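Local coordinates for protein adenylosuccinate lyase (Francisella tularensis subsp. tularensis SCHU S4, PDB 4EEI) that probably catalyses two fumarate-releasing steps of purine biosynthesis, splitting adenylosuccinate into AMP and fumarate and SAICAR into AICAR and fumarate, at residues Val335-Arg338 / Asp339-Glu342; Glu412-Lys415 / Lys416-Lys420; Ala350-Ser353 / Ser354-His358. All blocks are in the same frame, centred on the assembly; numbering follows the deposited sequence.

Contact 1. Residues Val335-Arg338 / Asp339-Glu342; sequences VVQR and DIIE. With EDO (1,2-ethanediol), chain R.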
# COMPACT_ATOMS: atom_id res chain seq x y z
N VAL B 335 11.82 28.82 14.85
CA VAL B 335 11.60 30.04 15.62
C VAL B 335 10.14 30.06 16.07
O VAL B 335 9.23 30.01 15.25
CB VAL B 335 11.94 31.30 14.80
CG1 VAL B 335 11.59 32.56 15.60
CG2 VAL B 335 13.42 31.31 14.42
N VAL B 336 9.93 30.10 17.39
CA VAL B 336 8.59 30.11 17.95
C VAL B 336 8.17 31.56 18.25
O VAL B 336 8.89 32.29 18.95
CB VAL B 336 8.50 29.23 19.21
CG1 VAL B 336 7.12 29.29 19.82
CG2 VAL B 336 8.86 27.77 18.88
N GLN B 337 7.05 32.00 17.69
CA GLN B 337 6.69 33.42 17.81
C GLN B 337 5.69 33.64 18.94
O GLN B 337 4.47 33.67 18.73
CB GLN B 337 6.18 33.99 16.48
CG GLN B 337 7.16 33.79 15.34
CD GLN B 337 6.89 34.70 14.17
OE1 GLN B 337 7.62 35.67 13.96
NE2 GLN B 337 5.85 34.40 13.41
N ARG B 338 6.23 33.78 20.14
CA ARG B 338 5.42 33.75 21.35
C ARG B 338 4.30 34.79 21.40
O ARG B 338 3.17 34.46 21.77
CB ARG B 338 6.30 33.91 22.58
CG ARG B 338 5.47 33.92 23.84
CD ARG B 338 6.33 33.96 25.08
NE ARG B 338 5.51 33.67 26.25
CZ ARG B 338 6.00 33.29 27.42
NH1 ARG B 338 7.30 33.15 27.59
NH2 ARG B 338 5.17 33.04 28.42
N ASP B 339 4.60 36.03 21.04
CA ASP B 339 3.59 37.07 21.11
C ASP B 339 2.42 36.83 20.15
O ASP B 339 1.27 37.09 20.50
CB ASP B 339 4.21 38.45 20.92
CG ASP B 339 5.04 38.88 22.11
OD1 ASP B 339 4.77 38.42 23.24
OD2 ASP B 339 5.97 39.69 21.92
N ILE B 340 2.71 36.32 18.96
CA ILE B 340 1.64 35.95 18.02
C ILE B 340 0.78 34.83 18.60
O ILE B 340 -0.45 34.88 18.54
CB ILE B 340 2.21 35.51 16.66
CG1 ILE B 340 2.72 36.73 15.89
CG2 ILE B 340 1.14 34.77 15.83
CD1 ILE B 340 3.60 36.38 14.71
N ILE B 341 1.44 33.84 19.18
CA ILE B 341 0.76 32.68 19.75
C ILE B 341 -0.17 33.09 20.88
O ILE B 341 -1.34 32.70 20.90
CB ILE B 341 1.79 31.68 20.30
CG1 ILE B 341 2.55 31.02 19.15
CG2 ILE B 341 1.11 30.62 21.13
CD1 ILE B 341 3.79 30.28 19.59
N GLU B 342 0.33 33.88 21.81
CA GLU B 342 -0.44 34.23 23.00
C GLU B 342 -1.47 35.32 22.73
O GLU B 342 -2.51 35.38 23.39
CB GLU B 342 0.51 34.60 24.15
CG GLU B 342 1.47 33.45 24.50
CD GLU B 342 2.20 33.65 25.83
OE1 GLU B 342 2.75 34.74 26.07
OE2 GLU B 342 2.22 32.69 26.63
C1 EDO R . 7.26 36.88 18.60
O1 EDO R . 5.86 37.14 18.43
C2 EDO R . 7.63 36.83 20.08
O2 EDO R . 8.73 35.91 20.27
O HOH W 1 2.50 32.29 29.32
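Arg338 and Glu342, one turn apart at the start of helix 338-346, lean their long side chains across each other. The arginine chain is extended, with CG anti to the backbone N (chi1 179°), which carries the guanidinium along the helix toward the glutamate. Arg338 NE lies 3.0 Å from Glu342 OE1 in a salt bridge; the carboxylate sits at the edge of the guanidinium, while NE comes to OE1 from above the carboxylate plane, and the two planes are 67° apart. The turned planes rule out a flat two-pronged pairing, and the second contact, from Arg338 NH2 to Glu342 OE2, is long and weak. Alongside it a water bridges the two groups, accepting from NH2 and donating to OE2.

Val336 and Ile341 meet by their methyl ends: CG1 of the valine is a tight 3.5 Å from CD1 of the isoleucine. Branched aliphatic chains suit this place because Phe150 lies against both. Gln337 and Ile340 instead run side by side, pointing the same way, with NE2 of Gln337 3.3 Å from CD1 of Ile340. That amide nitrogen has its polar partner in the carbonyl of Phe249.

Gln337 occupies the N-cap position where strand 335-336 gives way to the helix, and its carbonyl O accepts from Ile341 N at 3.1 Å. Ile340 N donates to O1 of a 1,2-ethanediol at 3.3 Å, probably a guest from the crystallisation liquor.

Glu133 also pairs with Arg338, and Ile135 N donates to Glu342, which joins this helix to the start of strand 135-140 and the loop before it. Two carboxylates thus balance the arginine's charge and fix its place, while Arg338, the water and Ile135 N would favour the ionised form of Glu342.

Contact 2. Residues Glu412-Lys415 / Lys416-Lys420; sequences EGIK and KTYLK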
# COMPACT_ATOMS: atom_id res chain seq x y z
N GLU B 412 -4.14 35.93 33.09
CA GLU B 412 -3.44 35.15 34.11
C GLU B 412 -4.30 34.01 34.64
O GLU B 412 -3.82 32.91 34.86
CB GLU B 412 -3.00 36.06 35.26
CG GLU B 412 -1.80 36.93 34.95
CD GLU B 412 -1.03 37.32 36.20
OE1 GLU B 412 -1.61 37.26 37.31
OE2 GLU B 412 0.16 37.68 36.07
N GLY B 413 -5.59 34.29 34.86
CA GLY B 413 -6.51 33.27 35.32
C GLY B 413 -6.74 32.20 34.26
O GLY B 413 -6.81 31.00 34.56
N ILE B 414 -6.86 32.63 33.01
CA ILE B 414 -7.02 31.70 31.89
C ILE B 414 -5.82 30.75 31.82
O ILE B 414 -5.97 29.54 31.63
CB ILE B 414 -7.19 32.47 30.56
CG1 ILE B 414 -8.59 33.08 30.48
CG2 ILE B 414 -6.93 31.57 29.36
CD1 ILE B 414 -8.76 34.06 29.33
N LYS B 415 -4.62 31.31 31.99
CA LYS B 415 -3.41 30.49 32.01
C LYS B 415 -3.44 29.50 33.17
O LYS B 415 -3.08 28.34 33.00
CB LYS B 415 -2.17 31.38 32.09
CG LYS B 415 -1.43 31.53 30.77
CD LYS B 415 -0.48 32.71 30.77
CE LYS B 415 0.59 32.60 31.84
NZ LYS B 415 1.59 33.72 31.74
N LYS B 416 -3.87 29.97 34.33
CA LYS B 416 -3.97 29.14 35.52
C LYS B 416 -4.91 27.97 35.31
O LYS B 416 -4.71 26.88 35.84
CB LYS B 416 -4.52 29.95 36.68
CG LYS B 416 -3.54 30.17 37.81
CD LYS B 416 -2.47 31.14 37.39
CE LYS B 416 -1.58 31.52 38.56
NZ LYS B 416 -1.40 33.00 38.64
N THR B 417 -5.96 28.22 34.54
CA THR B 417 -7.02 27.24 34.36
C THR B 417 -6.64 26.17 33.35
O THR B 417 -6.73 24.98 33.63
CB THR B 417 -8.33 27.93 33.92
OG1 THR B 417 -8.73 28.87 34.92
CG2 THR B 417 -9.45 26.91 33.72
N TYR B 418 -6.19 26.61 32.18
CA TYR B 418 -6.01 25.69 31.07
C TYR B 418 -4.64 25.03 31.02
O TYR B 418 -4.40 24.16 30.19
CB TYR B 418 -6.33 26.42 29.77
CG TYR B 418 -7.79 26.78 29.66
CD1 TYR B 418 -8.71 25.84 29.23
CD2 TYR B 418 -8.24 28.05 29.99
CE1 TYR B 418 -10.05 26.16 29.13
CE2 TYR B 418 -9.58 28.37 29.90
CZ TYR B 418 -10.48 27.42 29.47
OH TYR B 418 -11.82 27.73 29.37
N LEU B 419 -3.76 25.44 31.92
CA LEU B 419 -2.45 24.81 32.04
C LEU B 419 -2.26 24.22 33.44
O LEU B 419 -1.14 23.93 33.86
CB LEU B 419 -1.33 25.82 31.73
CG LEU B 419 -0.88 25.93 30.27
CD1 LEU B 419 -1.96 26.48 29.36
CD2 LEU B 419 0.36 26.79 30.17
N LYS B 420 -3.38 24.04 34.15
CA LYS B 420 -3.38 23.54 35.53
C LYS B 420 -2.61 22.23 35.72
O LYS B 420 -1.90 22.07 36.71
CB LYS B 420 -4.83 23.34 35.99
CG LYS B 420 -5.00 22.83 37.42
CD LYS B 420 -6.46 22.43 37.70
CE LYS B 420 -6.84 21.11 36.99
NZ LYS B 420 -8.25 21.07 36.49
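Backbone hydrogen bonds carry most of the contact between Gly413 and Thr417 and their neighbours, at the C-terminal end of helix 411-418. Lys416 N donates to Glu412 O, and Tyr418 N to Ile414 O at 3.0 Å, in the i to i+4 pattern. The series closes with Leu419 N to Lys415 O at 3.2 Å, where the chain leaves helical geometry.

Side-chain hydrogen bonding adds a second grip, that of a helical threonine bonding back to the i-4 carbonyl. Thr417 turns OG1 beside its own backbone N (chi1 -60°), which points the hydroxyl back along the helix to donate to Gly413 O at 2.9 Å. The Thr417 amide reaches the same oxygen from the opposite face of the carbonyl plane. Threonine suits the site by combining this hydroxyl with a methyl, CG2, that packs near the rim of one face of Tyr418.

Apolar packing falls to Ile414 and Tyr418, whose side chains cross at an angle: Ile414 CG2 is 3.8 Å from Tyr418 CD2, and Ile414 O lies at the ring edge. Phe355 of helix 352-363 and Cys188 of the second subunit pack on Tyr418.

Electrostatics are looser: Glu412 OE1 and Lys416 NZ remain 4.5 Å apart, beyond a salt bridge. The OG1 bond probably holds the Thr417 rotamer, and its two donors together satisfy Gly413 O near the helix end.

Contact 3. Residues Ala350-Ser353 / Ser354-His358; sequences AYLS and SFYLH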
# COMPACT_ATOMS: atom_id res chain seq x y z
N ALA B 350 -14.47 32.67 23.28
CA ALA B 350 -15.63 31.78 23.13
C ALA B 350 -15.63 30.59 24.09
O ALA B 350 -16.67 30.22 24.64
CB ALA B 350 -15.75 31.31 21.69
N TYR B 351 -14.46 29.99 24.28
CA TYR B 351 -14.28 28.84 25.16
C TYR B 351 -14.74 29.09 26.60
O TYR B 351 -15.03 28.16 27.34
CB TYR B 351 -12.82 28.39 25.14
CG TYR B 351 -11.82 29.49 25.40
CD1 TYR B 351 -11.21 30.16 24.35
CD2 TYR B 351 -11.47 29.84 26.70
CE1 TYR B 351 -10.29 31.17 24.58
CE2 TYR B 351 -10.56 30.84 26.94
CZ TYR B 351 -9.97 31.50 25.88
OH TYR B 351 -9.05 32.50 26.12
N LEU B 352 -14.79 30.36 27.00
CA LEU B 352 -15.10 30.68 28.39
C LEU B 352 -16.53 30.31 28.80
O LEU B 352 -16.79 30.09 29.98
CB LEU B 352 -14.85 32.16 28.67
CG LEU B 352 -13.40 32.62 28.79
CD1 LEU B 352 -13.33 34.10 29.16
CD2 LEU B 352 -12.66 31.79 29.81
N SER B 353 -17.44 30.25 27.84
CA SER B 353 -18.82 29.89 28.14
C SER B 353 -18.91 28.48 28.71
O SER B 353 -19.62 28.24 29.69
CB SER B 353 -19.69 30.02 26.90
OG SER B 353 -19.80 31.38 26.52
N SER B 354 -18.18 27.55 28.10
CA SER B 354 -18.15 26.18 28.61
C SER B 354 -17.58 26.16 30.03
O SER B 354 -18.04 25.40 30.87
CB SER B 354 -17.35 25.25 27.70
OG SER B 354 -17.30 23.95 28.26
N PHE B 355 -16.58 26.99 30.28
CA PHE B 355 -15.99 27.06 31.61
C PHE B 355 -17.04 27.49 32.63
O PHE B 355 -17.27 26.79 33.62
CB PHE B 355 -14.79 28.01 31.64
CG PHE B 355 -14.30 28.30 33.03
CD1 PHE B 355 -13.51 27.38 33.70
CD2 PHE B 355 -14.65 29.48 33.67
CE1 PHE B 355 -13.06 27.64 34.98
CE2 PHE B 355 -14.21 29.74 34.96
CZ PHE B 355 -13.41 28.81 35.61
N TYR B 356 -17.67 28.63 32.37
CA TYR B 356 -18.71 29.16 33.24
C TYR B 356 -19.92 28.24 33.35
O TYR B 356 -20.55 28.16 34.40
CB TYR B 356 -19.16 30.54 32.76
CG TYR B 356 -18.10 31.59 32.94
CD1 TYR B 356 -17.53 31.81 34.19
CD2 TYR B 356 -17.65 32.34 31.87
CE1 TYR B 356 -16.55 32.77 34.36
CE2 TYR B 356 -16.67 33.29 32.03
CZ TYR B 356 -16.13 33.50 33.28
OH TYR B 356 -15.15 34.46 33.44
N LEU B 357 -20.27 27.56 32.26
CA LEU B 357 -21.40 26.63 32.30
C LEU B 357 -21.10 25.52 33.31
O LEU B 357 -21.92 25.24 34.19
CB LEU B 357 -21.69 26.04 30.92
CG LEU B 357 -22.85 25.04 30.89
CD1 LEU B 357 -24.07 25.61 31.58
CD2 LEU B 357 -23.20 24.65 29.47
N HIS B 358 -19.93 24.91 33.17
CA HIS B 358 -19.48 23.88 34.09
C HIS B 358 -19.38 24.41 35.51
O HIS B 358 -19.74 23.73 36.47
CB HIS B 358 -18.13 23.32 33.66
CG HIS B 358 -18.21 22.33 32.55
ND1 HIS B 358 -18.22 22.69 31.22
CD2 HIS B 358 -18.27 20.97 32.57
CE1 HIS B 358 -18.28 21.61 30.47
NE2 HIS B 358 -18.31 20.55 31.26
O HOH W 2 -17.68 27.33 25.38
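Near the beginning of helix 352-363, Leu352 comes against Tyr356, one turn further on. Leu352 CB is 4.0 Å from Tyr356 CE2, and Tyr356 CD2 comes within 3.1 Å of Leu352 O. The same carbonyl accepts from Tyr356 N at 2.9 Å in a nearly straight bond (175°). The tyrosine ring then runs on to Ser389, whose OG is hydrogen-bonded to its OH, and stacks with Phe388; an aromatic ring with a polar end suits both roles.

The Phe355 ring comes in beside that of Tyr356. Phe355 CG is anti to the backbone N (chi1 170°), and Phe355 CD2 comes to rest 3.7 Å above the Tyr356 ring plane, toward the rim. Thr417 and Tyr418 of helix 411-418 and Cys188 of the second subunit pack on Phe355, so this part of the helix faces both its own chain and a neighbour.

The next i to i+4 bond runs from Leu357 N to Ser353 O at 2.7 Å. Ser354 N has a water at 2.8 Å, which also donates to Ala350 O, beside a weak bond to Tyr351 O.

Ser354 O is gripped twice, by His358 N and by His358 ND1 from opposite faces of the carbonyl plane. The bond from His358 ND1 to Ser354 O measures 2.7 Å, and the oxygen lies in the imidazole plane, which fixes the rotation of the ring. With ND1 donating, NE2 is probably the unprotonated nitrogen, suited to accept from Gly91 N of the second subunit, whose Phe90 meets the ring edge-to-face.

In the fold
All three contacts are local, and each joins residues about one helical turn apart, so none closes a large loop and none nests within or crosses another. Contact 1 comes first, where strand 335-336, paired with strand 251-252, passes into helix 338-346. Contact 3 follows at the start of the next helix, 352-363, and contact 2 comes last, at the end of helix 411-418. Contacts 2 and 3 touch: Tyr418 OH lies 3.4 Å from Tyr351 CD2, and the two rings meet nearly at right angles. Both of these also reach the second subunit. Contact 1 stays separate, about 5 Å from contact 2 at the nearest atoms, yet Ile135 adjoins both.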